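Local coordinates for two-domain protein containing predicted PHP-like metal-dependent phosphoesterase (Bacteroides vulgatus ATCC 8482, PDB 3E38) that is probably a zinc-dependent phosphoesterase of the PHP family, perhaps with 5'-3' exonuclease activity, joined to an Ig-like domain, at residues A43-L48 against P198-Y203. Numbering follows the deposited sequence.
Sequences AYRDGL and PIQTDY
Asp-46 OD2 is salt-bridged to Arg-211 NH2, and the same oxygen lies against the aliphatic flank of Ile-199, 3.9 Å from its CG1. These two side chains run past each other in opposite directions. Ile-199 reaches the carboxylate because its CG1 stands anti to the backbone N (chi1 -162°), while its CG2 meets the edge of the Arg-45 guanidinium, 4.2 Å from NH2. Arg-45 bends at chi3 (59°) and crosses the Gln-200 side chain at about a right angle. The guanidinium and amide planes are 22° apart, and Gln-200 NE2 comes in obliquely to within 3.2 Å of Arg-45 NH2. Both nitrogens are donors, so this approach is packing without a hydrogen bond; Gln-200 NE2 instead bonds to Thr-201 OG1 of the second subunit, on which Arg-45 also packs, so the contact adjoins a subunit interface. An alanine in place of Gln-200 would be likely to leave that Thr-201 hydroxyl without its amide partner and to open a gap beside the Arg-45 guanidinium. The side chain of Ile-199 is about 13 Å from a bound zinc ion: the contact lies near the metal site of the PHP domain without being part of it. It joins the C-terminal end of helix 36-45, closed by a Schellman motif at Gly-47 before strand 50-56, to the short, weakly bonded helical turn at about 199-202, which follows strand 188-192 and zinc ligands Asp-194 and His-196.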
# COMPACT_ATOMS: atom_id res chain seq x y z
N ALA B 43 -19.88 0.06 -5.16
CA ALA B 43 -20.20 1.46 -5.52
C ALA B 43 -20.19 2.31 -4.28
O ALA B 43 -19.58 3.37 -4.22
CB ALA B 43 -21.56 1.58 -6.24
N TYR B 44 -20.83 1.80 -3.25
CA TYR B 44 -20.87 2.48 -1.97
C TYR B 44 -19.45 2.75 -1.50
O TYR B 44 -19.03 3.88 -1.21
CB TYR B 44 -21.58 1.61 -0.91
CG TYR B 44 -21.66 2.29 0.40
CD1 TYR B 44 -22.44 3.43 0.55
CD2 TYR B 44 -20.95 1.84 1.51
CE1 TYR B 44 -22.52 4.09 1.75
CE2 TYR B 44 -21.04 2.49 2.74
CZ TYR B 44 -21.83 3.62 2.84
OH TYR B 44 -21.97 4.31 4.00
N ARG B 45 -18.72 1.67 -1.39
CA ARG B 45 -17.34 1.71 -0.86
C ARG B 45 -16.44 2.68 -1.63
O ARG B 45 -15.65 3.41 -1.04
CB ARG B 45 -16.73 0.31 -0.85
CG ARG B 45 -15.47 0.20 -0.07
CD ARG B 45 -15.13 -1.29 0.24
NE ARG B 45 -14.98 -2.10 -0.96
CZ ARG B 45 -15.69 -3.18 -1.27
NH1 ARG B 45 -16.59 -3.67 -0.43
NH2 ARG B 45 -15.43 -3.79 -2.42
N ASP B 46 -16.63 2.70 -2.94
CA ASP B 46 -15.83 3.55 -3.83
C ASP B 46 -16.32 4.99 -3.91
O ASP B 46 -15.82 5.75 -4.74
CB ASP B 46 -15.84 3.04 -5.29
CG ASP B 46 -15.17 1.66 -5.51
OD1 ASP B 46 -14.63 1.04 -4.56
OD2 ASP B 46 -15.19 1.21 -6.70
N GLY B 47 -17.35 5.36 -3.17
CA GLY B 47 -17.84 6.75 -3.18
C GLY B 47 -18.67 7.18 -4.39
O GLY B 47 -18.77 8.36 -4.75
N LEU B 48 -19.25 6.17 -5.02
CA LEU B 48 -20.08 6.36 -6.17
C LEU B 48 -21.41 6.75 -5.67
O LEU B 48 -21.73 6.48 -4.52
CB LEU B 48 -20.24 5.07 -6.98
CG LEU B 48 -19.09 4.44 -7.73
CD1 LEU B 48 -19.71 3.42 -8.73
CD2 LEU B 48 -18.34 5.51 -8.43
N PRO B 198 -14.54 -9.19 -9.61
CA PRO B 198 -14.65 -8.28 -8.46
C PRO B 198 -13.85 -6.99 -8.77
O PRO B 198 -12.89 -7.02 -9.55
CB PRO B 198 -14.05 -9.11 -7.29
CG PRO B 198 -14.34 -10.57 -7.72
CD PRO B 198 -14.12 -10.54 -9.24
N ILE B 199 -14.31 -5.85 -8.25
CA ILE B 199 -13.70 -4.57 -8.60
C ILE B 199 -12.20 -4.56 -8.22
O ILE B 199 -11.36 -4.09 -8.97
CB ILE B 199 -14.48 -3.35 -7.98
CG1 ILE B 199 -14.14 -2.04 -8.68
CG2 ILE B 199 -14.27 -3.26 -6.45
CD1 ILE B 199 -14.65 -1.91 -10.18
N GLN B 200 -11.87 -5.15 -7.08
CA GLN B 200 -10.51 -5.10 -6.57
C GLN B 200 -9.56 -5.90 -7.46
O GLN B 200 -8.38 -5.71 -7.42
CB GLN B 200 -10.41 -5.64 -5.14
CG GLN B 200 -11.37 -5.01 -4.08
CD GLN B 200 -12.60 -5.82 -3.81
OE1 GLN B 200 -13.15 -6.43 -4.72
NE2 GLN B 200 -13.04 -5.88 -2.52
N THR B 201 -10.11 -6.81 -8.23
CA THR B 201 -9.33 -7.71 -9.08
C THR B 201 -8.76 -6.97 -10.30
O THR B 201 -7.68 -7.32 -10.81
CB THR B 201 -10.16 -8.92 -9.56
OG1 THR B 201 -10.38 -9.83 -8.47
CG2 THR B 201 -9.46 -9.64 -10.67
N ASP B 202 -9.47 -5.91 -10.71
CA ASP B 202 -9.07 -5.14 -11.91
C ASP B 202 -8.51 -3.75 -11.66
O ASP B 202 -8.14 -3.06 -12.59
CB ASP B 202 -10.25 -4.98 -12.88
CG ASP B 202 -10.55 -6.27 -13.65
OD1 ASP B 202 -9.90 -7.31 -13.38
OD2 ASP B 202 -11.45 -6.24 -14.50
N TYR B 203 -8.52 -3.31 -10.41
CA TYR B 203 -7.97 -1.99 -10.09
C TYR B 203 -7.12 -2.15 -8.88
O TYR B 203 -7.52 -2.74 -7.89
CB TYR B 203 -9.06 -0.88 -9.93
CG TYR B 203 -9.85 -0.59 -11.21
CD1 TYR B 203 -9.41 0.29 -12.17
CD2 TYR B 203 -11.05 -1.23 -11.45
CE1 TYR B 203 -10.14 0.52 -13.37
CE2 TYR B 203 -11.79 -1.01 -12.58
CZ TYR B 203 -11.34 -0.13 -13.55
OH TYR B 203 -12.13 0.03 -14.68